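Local coordinates for protein p-nitrophenyl phosphatase (Pho2) (Archaeoglobus fulgidus, PDB 3QGM) that binds a calcium ion and probably hydrolyses phosphate esters, as a member of the haloacid dehalogenase superfamily, at residues A[93-98]-A[103-108]; A[34-39]-A[257-262]; A[135-140]-A[171-176]; A[234-237]-A[243-246]. One frame throughout, in Å; residues are numbered along the deposited sequence.

Interaction 1: A[93-98]-A[103-108]; sequences VFTTGE and EELRLA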
loop_
_atom_site.group_PDB
_atom_site.type_symbol
_atom_site.label_atom_id
_atom_site.label_comp_id
_atom_site.label_asym_id
_atom_site.label_seq_id
_atom_site.Cartn_x
_atom_site.Cartn_y
_atom_site.Cartn_z
ATOM N N VAL A 93 22.044 4.299 -5.115
ATOM C CA VAL A 93 20.701 4.420 -4.622
ATOM C C VAL A 93 19.673 4.358 -5.762
ATOM O O VAL A 93 19.926 4.827 -6.891
ATOM C CB VAL A 93 20.511 5.742 -3.806
ATOM C CG1 VAL A 93 21.550 5.873 -2.714
ATOM C CG2 VAL A 93 20.570 6.985 -4.698
ATOM N N PHE A 94 18.526 3.760 -5.447
ATOM C CA PHE A 94 17.314 3.799 -6.268
ATOM C C PHE A 94 16.228 4.408 -5.390
ATOM O O PHE A 94 16.076 4.043 -4.205
ATOM C CB PHE A 94 16.922 2.414 -6.750
ATOM C CG PHE A 94 15.542 2.361 -7.340
ATOM C CD1 PHE A 94 15.325 2.741 -8.641
ATOM C CD2 PHE A 94 14.467 2.020 -6.563
ATOM C CE1 PHE A 94 14.064 2.726 -9.179
ATOM C CE2 PHE A 94 13.194 2.024 -7.074
ATOM C CZ PHE A 94 12.992 2.387 -8.403
ATOM N N THR A 95 15.538 5.389 -5.940
ATOM C CA THR A 95 14.468 6.084 -5.236
ATOM C C THR A 95 13.118 6.065 -5.979
ATOM O O THR A 95 13.084 6.049 -7.209
ATOM C CB THR A 95 14.862 7.505 -4.931
ATOM O OG1 THR A 95 13.871 8.080 -4.103
ATOM C CG2 THR A 95 15.013 8.338 -6.274
ATOM N N THR A 96 12.023 6.055 -5.208
ATOM C CA THR A 96 10.674 6.179 -5.744
ATOM C C THR A 96 10.276 7.665 -5.826
ATOM O O THR A 96 9.201 7.999 -6.307
ATOM C CB THR A 96 9.626 5.478 -4.856
ATOM O OG1 THR A 96 9.641 6.051 -3.539
ATOM C CG2 THR A 96 9.892 3.980 -4.739
ATOM N N GLY A 97 11.173 8.541 -5.374
ATOM C CA GLY A 97 10.811 9.897 -5.024
ATOM C C GLY A 97 10.864 10.864 -6.177
ATOM O O GLY A 97 11.176 10.498 -7.294
ATOM N N GLU A 98 10.488 12.101 -5.891
ATOM C CA GLU A 98 10.397 13.150 -6.910
ATOM C C GLU A 98 11.742 13.896 -7.102
ATOM O O GLU A 98 12.752 13.565 -6.462
ATOM C CB GLU A 98 9.318 14.146 -6.498
ATOM C CG GLU A 98 7.906 13.549 -6.463
ATOM C CD GLU A 98 6.844 14.597 -6.475
ATOM O OE1 GLU A 98 7.203 15.789 -6.565
ATOM O OE2 GLU A 98 5.653 14.230 -6.357
ATOM N N GLU A 103 17.543 15.306 -6.324
ATOM C CA GLU A 103 18.495 16.411 -6.221
ATOM C C GLU A 103 19.349 16.286 -4.966
ATOM O O GLU A 103 20.571 16.435 -5.052
ATOM C CB GLU A 103 17.800 17.766 -6.242
ATOM C CG GLU A 103 18.748 18.934 -6.455
ATOM C CD GLU A 103 18.270 19.958 -7.455
ATOM O OE1 GLU A 103 17.074 20.293 -7.519
ATOM O OE2 GLU A 103 19.127 20.401 -8.210
ATOM N N GLU A 104 18.705 16.085 -3.801
ATOM C CA GLU A 104 19.440 16.057 -2.538
ATOM C C GLU A 104 20.292 14.808 -2.490
ATOM O O GLU A 104 21.407 14.808 -1.994
ATOM C CB GLU A 104 18.498 16.116 -1.326
ATOM C CG GLU A 104 17.778 17.468 -1.157
ATOM C CD GLU A 104 18.735 18.630 -0.742
ATOM O OE1 GLU A 104 19.889 18.351 -0.373
ATOM O OE2 GLU A 104 18.325 19.810 -0.745
ATOM N N LEU A 105 19.789 13.725 -3.051
ATOM C CA LEU A 105 20.603 12.526 -3.162
ATOM C C LEU A 105 21.889 12.783 -3.957
ATOM O O LEU A 105 22.955 12.382 -3.539
ATOM C CB LEU A 105 19.813 11.385 -3.763
ATOM C CG LEU A 105 18.716 10.751 -2.898
ATOM C CD1 LEU A 105 17.927 9.888 -3.808
ATOM C CD2 LEU A 105 19.254 9.923 -1.652
ATOM N N ARG A 106 21.773 13.422 -5.120
ATOM C CA ARG A 106 22.942 13.769 -5.937
ATOM C C ARG A 106 23.814 14.785 -5.247
ATOM O O ARG A 106 25.035 14.647 -5.226
ATOM C CB ARG A 106 22.558 14.289 -7.322
ATOM C CG ARG A 106 22.233 13.190 -8.288
ATOM C CD ARG A 106 22.840 13.395 -9.731
ATOM N NE ARG A 106 22.480 12.277 -10.625
ATOM C CZ ARG A 106 21.267 12.141 -11.110
ATOM N NH1 ARG A 106 20.351 13.024 -10.779
ATOM N NH2 ARG A 106 20.961 11.141 -11.920
ATOM N N LEU A 107 23.190 15.761 -4.614
ATOM C CA LEU A 107 23.965 16.780 -3.892
ATOM C C LEU A 107 24.793 16.209 -2.749
ATOM O O LEU A 107 25.831 16.739 -2.425
ATOM C CB LEU A 107 23.080 17.903 -3.350
ATOM C CG LEU A 107 22.482 18.898 -4.330
ATOM C CD1 LEU A 107 21.395 19.699 -3.627
ATOM C CD2 LEU A 107 23.546 19.866 -4.897
ATOM N N ALA A 108 24.342 15.114 -2.148
ATOM C CA ALA A 108 25.124 14.449 -1.103
ATOM C C ALA A 108 26.184 13.506 -1.654
ATOM O O ALA A 108 26.822 12.786 -0.884
ATOM C CB ALA A 108 24.211 13.722 -0.123
#
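L105 reaches from its helix to strand 92-95 with one methyl, CD1. This atom lies 4.0 Å from CG2 of V93. It is equally close, 4.0 Å, to CB of T95, and the T95 methyl CG2 is at 4.1 Å. The leucine tip thus meets two residues on the same face of the strand and crosses both side chains at a slant. The contact is buried and wholly apolar.

The T95 hydroxyl faces other partners. OG1 sits opposite the backbone N (chi1 -173°), which leaves CG2 on the helix side. OG1 accepts from G97 N at 3.0 Å, with an N-H...O angle of 150°. This is an ST turn at the end of the strand. The same OG1 donates to V122 O of the neighbouring strand 120-123. A valine here removes OG1 and would probably leave G97 N without its acceptor and V122 O without its donor, with the turn less firmly held.

Strand 92-95, helix 99-107 and strand 111-112 form a beta-alpha-beta unit. I112 touches both V93 and L105 and extends the apolar layer. F94 points away from this helix and packs on L133 of helix 131-143, which lies on the other face of the sheet.

Interaction 2: A[34-39]-A[257-262]; sequences KKLKEL and NSLKDM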
loop_
_atom_site.group_PDB
_atom_site.type_symbol
_atom_site.label_atom_id
_atom_site.label_comp_id
_atom_site.label_asym_id
_atom_site.label_seq_id
_atom_site.Cartn_x
_atom_site.Cartn_y
_atom_site.Cartn_z
ATOM N N LYS A 34 10.517 36.045 13.934
ATOM C CA LYS A 34 11.278 37.270 13.991
ATOM C C LYS A 34 11.535 37.700 15.426
ATOM O O LYS A 34 12.669 38.044 15.767
ATOM C CB LYS A 34 10.578 38.368 13.187
ATOM C CG LYS A 34 10.545 38.096 11.675
ATOM C CD LYS A 34 10.069 39.359 10.940
ATOM C CE LYS A 34 9.783 39.116 9.475
ATOM N NZ LYS A 34 9.099 40.292 8.840
ATOM N N LYS A 35 10.512 37.660 16.284
ATOM C CA LYS A 35 10.710 38.000 17.695
ATOM C C LYS A 35 11.685 37.050 18.390
ATOM O O LYS A 35 12.455 37.493 19.264
ATOM C CB LYS A 35 9.387 38.076 18.486
ATOM C CG LYS A 35 8.554 39.358 18.238
ATOM C CD LYS A 35 7.635 39.271 16.999
ATOM C CE LYS A 35 6.499 40.333 16.983
ATOM N NZ LYS A 35 5.927 40.534 15.584
ATOM N N LEU A 36 11.667 35.769 17.998
ATOM C CA LEU A 36 12.618 34.780 18.536
ATOM C C LEU A 36 14.096 35.050 18.186
ATOM O O LEU A 36 14.958 34.864 19.033
ATOM C CB LEU A 36 12.257 33.348 18.094
ATOM C CG LEU A 36 11.201 32.594 18.917
ATOM C CD1 LEU A 36 10.964 31.200 18.319
ATOM C CD2 LEU A 36 11.600 32.494 20.386
ATOM N N LYS A 37 14.369 35.413 16.926
ATOM C CA LYS A 37 15.713 35.752 16.458
ATOM C C LYS A 37 16.213 36.970 17.230
ATOM O O LYS A 37 17.360 37.017 17.721
ATOM C CB LYS A 37 15.697 36.076 14.957
ATOM C CG LYS A 37 15.297 34.920 14.044
ATOM C CD LYS A 37 15.303 35.318 12.551
ATOM C CE LYS A 37 14.111 36.204 12.181
ATOM N NZ LYS A 37 14.067 36.611 10.796
ATOM N N GLU A 38 15.321 37.958 17.327
ATOM C CA GLU A 38 15.534 39.218 18.066
ATOM C C GLU A 38 15.888 38.991 19.536
ATOM O O GLU A 38 16.673 39.749 20.116
ATOM C CB GLU A 38 14.244 40.018 18.039
ATOM C CG GLU A 38 14.350 41.430 17.544
ATOM C CD GLU A 38 13.169 42.293 18.038
ATOM O OE1 GLU A 38 12.489 42.939 17.191
ATOM O OE2 GLU A 38 12.917 42.315 19.282
ATOM N N LEU A 39 15.268 37.991 20.158
ATOM C CA LEU A 39 15.637 37.592 21.522
ATOM C C LEU A 39 16.882 36.704 21.518
ATOM O O LEU A 39 17.207 36.135 22.564
ATOM C CB LEU A 39 14.508 36.806 22.201
ATOM C CG LEU A 39 13.515 37.474 23.154
ATOM C CD1 LEU A 39 13.352 38.951 22.895
ATOM C CD2 LEU A 39 12.167 36.722 23.053
ATOM N N ASN A 257 -2.105 29.521 20.753
ATOM C CA ASN A 257 -2.842 29.765 19.534
ATOM C C ASN A 257 -1.877 29.825 18.348
ATOM O O ASN A 257 -2.122 29.216 17.334
ATOM C CB ASN A 257 -3.686 31.053 19.659
ATOM C CG ASN A 257 -5.033 30.804 20.350
ATOM O OD1 ASN A 257 -5.619 29.731 20.212
ATOM N ND2 ASN A 257 -5.544 31.808 21.052
ATOM N N SER A 258 -0.779 30.549 18.510
ATOM C CA SER A 258 0.211 30.678 17.457
ATOM C C SER A 258 1.592 30.857 18.067
ATOM O O SER A 258 1.727 31.077 19.275
ATOM C CB SER A 258 -0.105 31.920 16.595
ATOM O OG SER A 258 0.102 33.068 17.370
ATOM N N LEU A 259 2.622 30.795 17.215
ATOM C CA LEU A 259 3.992 30.977 17.695
ATOM C C LEU A 259 4.191 32.376 18.335
ATOM O O LEU A 259 4.941 32.540 19.320
ATOM C CB LEU A 259 4.980 30.742 16.542
ATOM C CG LEU A 259 6.454 30.832 16.883
ATOM C CD1 LEU A 259 6.825 29.681 17.803
ATOM C CD2 LEU A 259 7.224 30.785 15.552
ATOM N N LYS A 260 3.523 33.378 17.756
ATOM C CA LYS A 260 3.554 34.741 18.314
ATOM C C LYS A 260 3.191 34.691 19.788
ATOM O O LYS A 260 3.922 35.206 20.629
ATOM C CB LYS A 260 2.607 35.671 17.539
ATOM C CG LYS A 260 2.167 36.935 18.268
ATOM C CD LYS A 260 1.240 37.774 17.376
ATOM C CE LYS A 260 0.100 38.414 18.167
ATOM N NZ LYS A 260 -0.806 37.372 18.831
ATOM N N ASP A 261 2.073 34.043 20.088
ATOM C CA ASP A 261 1.604 33.951 21.459
ATOM C C ASP A 261 2.582 33.191 22.368
ATOM O O ASP A 261 2.792 33.593 23.529
ATOM C CB ASP A 261 0.214 33.308 21.513
ATOM C CG ASP A 261 -0.857 34.126 20.778
ATOM O OD1 ASP A 261 -0.763 35.371 20.695
ATOM O OD2 ASP A 261 -1.808 33.511 20.264
HETATM N N MSE A 262 3.196 32.130 21.846
HETATM C CA MSE A 262 4.202 31.384 22.592
HETATM C C MSE A 262 5.299 32.342 22.988
HETATM O O MSE A 262 5.780 32.330 24.148
HETATM C CB MSE A 262 4.837 30.277 21.766
HETATM C CG MSE A 262 5.919 29.481 22.547
HETATM SE SE MSE A 262 7.139 28.399 21.510
HETATM C CE MSE A 262 8.465 29.802 21.223
#
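L36 meets L259 and M262 through methyl groups, and no flat group enters this contact. The flat group beside it is the D261 carboxylate, on the 259-264 helix. K260 NZ approaches its OD1 at 2.7 Å in a salt bridge. The lysine comes from the syn side, 30° out of the carboxylate plane. At the other oxygen, S258 OG gives a weak hydrogen bond to D261 OD2, at 3.5 Å. S258 is the N-cap of this helix.

The apolar contact centres on CD1 of L36. Its closest partner is the terminal methyl CE of M262, at 4.1 Å. CD1 of L259 is at 4.4 Å. M262 is a selenomethionine. Its chain starts with CG anti to the backbone N (chi1 180°) and bends at chi3, 89°, which brings CE nearer to helix 27-38. L36 and M262 cross at about a right angle.

Both helices lie against the six-stranded parallel sheet of the HAD core. L36 rests on Y11 and I13 of strand 10-14, and M262 also touches Y11. No hydrogen bond links the two segments. Their association therefore rests on buried hydrocarbon. The K260-D261 and K35-E31 salt bridges each stay on their own helix.

Interaction 3: A[135-140]-A[171-176]; sequences TKALRA and GALYWM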
loop_
_atom_site.group_PDB
_atom_site.type_symbol
_atom_site.label_atom_id
_atom_site.label_comp_id
_atom_site.label_asym_id
_atom_site.label_seq_id
_atom_site.Cartn_x
_atom_site.Cartn_y
_atom_site.Cartn_z
ATOM N N THR A 135 6.687 -1.620 -9.121
ATOM C CA THR A 135 7.337 -2.883 -9.430
ATOM C C THR A 135 8.802 -2.796 -9.059
ATOM O O THR A 135 9.349 -3.722 -8.448
ATOM C CB THR A 135 7.191 -3.250 -10.918
ATOM O OG1 THR A 135 5.821 -3.493 -11.205
ATOM C CG2 THR A 135 7.956 -4.469 -11.312
ATOM N N LYS A 136 9.439 -1.704 -9.437
ATOM C CA LYS A 136 10.872 -1.558 -9.146
ATOM C C LYS A 136 11.164 -1.553 -7.650
ATOM O O LYS A 136 12.109 -2.176 -7.208
ATOM C CB LYS A 136 11.447 -0.314 -9.810
ATOM C CG LYS A 136 11.399 -0.336 -11.370
ATOM C CD LYS A 136 12.205 0.822 -11.923
ATOM C CE LYS A 136 12.532 0.662 -13.412
ATOM N NZ LYS A 136 11.775 1.648 -14.213
ATOM N N ALA A 137 10.334 -0.841 -6.895
ATOM C CA ALA A 137 10.454 -0.749 -5.430
ATOM C C ALA A 137 10.246 -2.107 -4.826
ATOM O O ALA A 137 11.029 -2.536 -3.999
ATOM C CB ALA A 137 9.397 0.239 -4.864
ATOM N N LEU A 138 9.174 -2.780 -5.248
ATOM C CA LEU A 138 8.920 -4.152 -4.850
ATOM C C LEU A 138 10.185 -5.034 -5.075
ATOM O O LEU A 138 10.641 -5.760 -4.181
ATOM C CB LEU A 138 7.701 -4.715 -5.604
ATOM C CG LEU A 138 7.517 -6.242 -5.520
ATOM C CD1 LEU A 138 7.115 -6.601 -4.068
ATOM C CD2 LEU A 138 6.501 -6.740 -6.530
ATOM N N ARG A 139 10.731 -4.991 -6.278
ATOM C CA ARG A 139 11.880 -5.860 -6.549
ATOM C C ARG A 139 13.085 -5.476 -5.693
ATOM O O ARG A 139 13.767 -6.347 -5.171
ATOM C CB ARG A 139 12.188 -5.863 -8.037
ATOM C CG ARG A 139 11.029 -6.505 -8.819
ATOM C CD ARG A 139 11.276 -6.477 -10.312
ATOM N NE ARG A 139 10.200 -7.063 -11.048
ATOM C CZ ARG A 139 10.098 -7.059 -12.372
ATOM N NH1 ARG A 139 11.046 -6.492 -13.123
ATOM N NH2 ARG A 139 9.050 -7.650 -12.942
ATOM N N ALA A 140 13.331 -4.187 -5.518
ATOM C CA ALA A 140 14.411 -3.721 -4.620
ATOM C C ALA A 140 14.232 -4.187 -3.171
ATOM O O ALA A 140 15.177 -4.619 -2.457
ATOM C CB ALA A 140 14.497 -2.187 -4.682
ATOM N N GLY A 171 3.343 1.323 3.147
ATOM C CA GLY A 171 2.296 0.377 3.405
ATOM C C GLY A 171 2.177 -0.665 2.310
ATOM O O GLY A 171 2.006 -1.868 2.590
ATOM N N ALA A 172 2.289 -0.220 1.062
ATOM C CA ALA A 172 2.268 -1.164 -0.066
ATOM C C ALA A 172 3.396 -2.198 0.054
ATOM O O ALA A 172 3.157 -3.368 -0.035
ATOM C CB ALA A 172 2.338 -0.433 -1.390
ATOM N N LEU A 173 4.619 -1.740 0.289
ATOM C CA LEU A 173 5.780 -2.608 0.374
ATOM C C LEU A 173 5.694 -3.544 1.570
ATOM O O LEU A 173 5.974 -4.733 1.441
ATOM C CB LEU A 173 7.050 -1.767 0.437
ATOM C CG LEU A 173 7.375 -0.994 -0.831
ATOM C CD1 LEU A 173 8.604 -0.131 -0.578
ATOM C CD2 LEU A 173 7.551 -1.986 -2.035
ATOM N N TYR A 174 5.231 -3.028 2.704
ATOM C CA TYR A 174 5.003 -3.824 3.900
ATOM C C TYR A 174 3.986 -4.942 3.636
ATOM O O TYR A 174 4.197 -6.116 4.018
ATOM C CB TYR A 174 4.518 -2.958 5.102
ATOM C CG TYR A 174 4.051 -3.845 6.241
ATOM C CD1 TYR A 174 4.954 -4.533 7.032
ATOM C CD2 TYR A 174 2.703 -4.091 6.441
ATOM C CE1 TYR A 174 4.508 -5.393 8.068
ATOM C CE2 TYR A 174 2.263 -4.941 7.432
ATOM C CZ TYR A 174 3.163 -5.592 8.235
ATOM O OH TYR A 174 2.668 -6.398 9.221
ATOM N N TRP A 175 2.870 -4.590 3.023
ATOM C CA TRP A 175 1.871 -5.604 2.802
ATOM C C TRP A 175 2.334 -6.720 1.886
ATOM O O TRP A 175 2.033 -7.903 2.133
ATOM C CB TRP A 175 0.601 -4.985 2.284
ATOM C CG TRP A 175 -0.562 -5.846 2.318
ATOM C CD1 TRP A 175 -1.035 -6.623 1.315
ATOM C CD2 TRP A 175 -1.501 -5.931 3.376
ATOM N NE1 TRP A 175 -2.205 -7.231 1.707
ATOM C CE2 TRP A 175 -2.524 -6.799 2.960
ATOM C CE3 TRP A 175 -1.595 -5.321 4.636
ATOM C CZ2 TRP A 175 -3.596 -7.152 3.789
ATOM C CZ3 TRP A 175 -2.650 -5.631 5.433
ATOM C CH2 TRP A 175 -3.651 -6.556 5.009
HETATM N N MSE A 176 3.106 -6.365 0.861
HETATM C CA MSE A 176 3.517 -7.320 -0.139
HETATM C C MSE A 176 4.713 -8.157 0.323
HETATM O O MSE A 176 4.841 -9.292 -0.082
HETATM C CB MSE A 176 3.868 -6.583 -1.449
HETATM C CG MSE A 176 2.620 -5.973 -2.145
HETATM SE SE MSE A 176 3.139 -5.376 -3.904
HETATM C CE MSE A 176 4.293 -3.893 -3.415
#
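L138 and M176 cross at about a right angle, methyl against methyl. CD1 of L138 lies 4.0 Å from CE of M176, and CB of L138 is 4.1 Å from the same CE. The selenium atom is also close, with SE of M176 at 4.2 Å from L138 CD1. M176 is a selenomethionine, and a bend at chi3, -69°, places CE beside L138 CB and CD1. L138 has CG anti to its backbone N (chi1 167°), which carries its tip toward helix 167-177.

L173 approaches differently. Its CD2 methyl comes against the backbone of helix 131-143, not against a side-chain tip. It is 3.7 Å from L138 N and 3.8 Å from L138 CA. A137 lets it come near: CB of A137 meets CD2 of L173 at 4.0 Å.

The axes of segments 135-140 and 171-176 cross at -50°, with a closest approach of 10.3 Å. Their helices are connecting helices of the five-stranded parallel sheet. Helix 131-143 runs between strands 120-123 and 146-149, and helix 167-177 precedes strand 183-184. This is consistent with the alpha/beta cap domain of UmpH-like HAD phosphatases.

The second subunit lies close by. I163 of that subunit packs on L138. R139 forms a salt bridge with D160 of the second subunit, while CG2 of T135 sits over one face of the R139 guanidinium, toward its rim. W175 makes a cation-pi contact with R154 of the second subunit.

Interaction 4: A[234-237]-A[243-246]; sequences GVTT and QMIE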
loop_
_atom_site.group_PDB
_atom_site.type_symbol
_atom_site.label_atom_id
_atom_site.label_comp_id
_atom_site.label_asym_id
_atom_site.label_seq_id
_atom_site.Cartn_x
_atom_site.Cartn_y
_atom_site.Cartn_z
ATOM N N GLY A 234 -2.522 25.410 12.585
ATOM C CA GLY A 234 -2.474 24.408 11.518
ATOM C C GLY A 234 -3.443 23.266 11.779
ATOM O O GLY A 234 -4.592 23.519 12.115
ATOM N N VAL A 235 -2.983 22.021 11.648
ATOM C CA VAL A 235 -3.849 20.830 11.744
ATOM C C VAL A 235 -4.667 20.748 13.088
ATOM O O VAL A 235 -5.839 20.324 13.108
ATOM C CB VAL A 235 -2.984 19.542 11.511
ATOM C CG1 VAL A 235 -3.713 18.288 11.885
ATOM C CG2 VAL A 235 -2.451 19.454 10.040
ATOM N N THR A 236 -4.077 21.172 14.203
ATOM C CA THR A 236 -4.780 21.081 15.475
ATOM C C THR A 236 -5.449 22.397 15.760
ATOM O O THR A 236 -4.881 23.455 15.553
ATOM C CB THR A 236 -3.883 20.614 16.624
ATOM O OG1 THR A 236 -3.052 19.539 16.166
ATOM C CG2 THR A 236 -4.735 20.105 17.827
ATOM N N THR A 237 -6.720 22.339 16.132
ATOM C CA THR A 237 -7.488 23.562 16.399
ATOM C C THR A 237 -8.007 23.531 17.830
ATOM O O THR A 237 -7.936 22.495 18.524
ATOM C CB THR A 237 -8.663 23.665 15.474
ATOM O OG1 THR A 237 -9.547 22.598 15.774
ATOM C CG2 THR A 237 -8.213 23.563 14.011
ATOM N N GLN A 243 -9.719 15.930 21.167
ATOM C CA GLN A 243 -9.879 14.760 20.326
ATOM C C GLN A 243 -8.510 14.231 19.862
ATOM O O GLN A 243 -8.267 13.018 19.855
ATOM C CB GLN A 243 -10.717 15.139 19.114
ATOM C CG GLN A 243 -12.131 15.704 19.393
ATOM C CD GLN A 243 -12.275 16.736 20.536
ATOM O OE1 GLN A 243 -11.616 17.778 20.548
ATOM N NE2 GLN A 243 -13.201 16.460 21.474
HETATM N N MSE A 244 -7.615 15.147 19.489
HETATM C CA MSE A 244 -6.279 14.776 19.060
HETATM C C MSE A 244 -5.440 14.203 20.213
HETATM O O MSE A 244 -4.714 13.209 20.045
HETATM C CB MSE A 244 -5.593 16.001 18.469
HETATM C CG MSE A 244 -6.157 16.452 17.109
HETATM SE SE MSE A 244 -6.179 15.019 15.764
HETATM C CE MSE A 244 -6.810 16.090 14.250
ATOM N N ILE A 245 -5.538 14.829 21.389
ATOM C CA ILE A 245 -4.882 14.301 22.596
ATOM C C ILE A 245 -5.331 12.828 22.838
ATOM O O ILE A 245 -4.489 11.929 23.008
ATOM C CB ILE A 245 -5.139 15.230 23.834
ATOM C CG1 ILE A 245 -4.307 16.515 23.693
ATOM C CG2 ILE A 245 -4.829 14.500 25.160
ATOM C CD1 ILE A 245 -4.755 17.678 24.560
ATOM N N GLU A 246 -6.638 12.586 22.784
ATOM C CA GLU A 246 -7.190 11.227 23.010
ATOM C C GLU A 246 -6.749 10.302 21.888
ATOM O O GLU A 246 -6.225 9.231 22.136
ATOM C CB GLU A 246 -8.730 11.223 23.081
ATOM C CG GLU A 246 -9.338 11.156 24.478
ATOM C CD GLU A 246 -9.207 9.768 25.152
ATOM O OE1 GLU A 246 -9.350 9.715 26.396
ATOM O OE2 GLU A 246 -8.956 8.743 24.456
#
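M244 extends its side chain from helix 241-248 toward T236 and V235 in the loop before that helix. It is a selenomethionine and carries the whole helix side of this contact. CB leaves the helix in the direction of the loop. CG is the next atom and meets the T236 methyl CG2 at 4.0 Å. The two side chains run past each other in opposite directions here. The M244 chain then bends at chi2, -54°, and CE continues toward V235. About the CG-SE bond the chain is extended, with CE anti to CB. CE ends 4.5 Å from CG1 of V235, a looser apolar touch. The contact has no hydrogen bond across it.

T236 divides its two branches. CG2 is anti to the backbone N and faces M244. OG1 lies beside that N and donates a hydrogen bond to D212 O.

The loop follows strand 227-231 of the parallel sheet in the HAD core. D212, just after the neighbouring strand 207-211, is a ligand of the calcium ion together with D14 and D16. V235 N donates to D212 OD2. The V235 side chain comes within about 4 Å of that of D212 and about 6 Å of the calcium ion. The loop is thus bonded to both backbone and carboxylate of a metal ligand, which is consistent with a second-shell role in positioning D212.

N240, just ahead of helix 241-248, makes two bonds to the loop. Its ND2 donates to V235 O, and its OD1 accepts from T237 N. M244 comes about one turn later and shares V235 with N240.

The four contacts fall into two groups. Interactions 2 and 4 lie in the core with the six-stranded parallel sheet, their centres 21 Å apart. Interactions 1 and 3 belong to the five-stranded sheet, 18 Å apart. They touch directly: F94 and T96 pack on K136 and A137 of helix 131-143, so strand 92-95 has a helix on each face. Interaction 2 pairs early and late helices of the chain. The other three follow in the order 1, 3, 4 between its segments. Core strands come before and after the five-stranded sheet in the chain, consistent with a cap inserted into the HAD core. Interaction 4 is near the calcium site, while interaction 3 adjoins the second subunit.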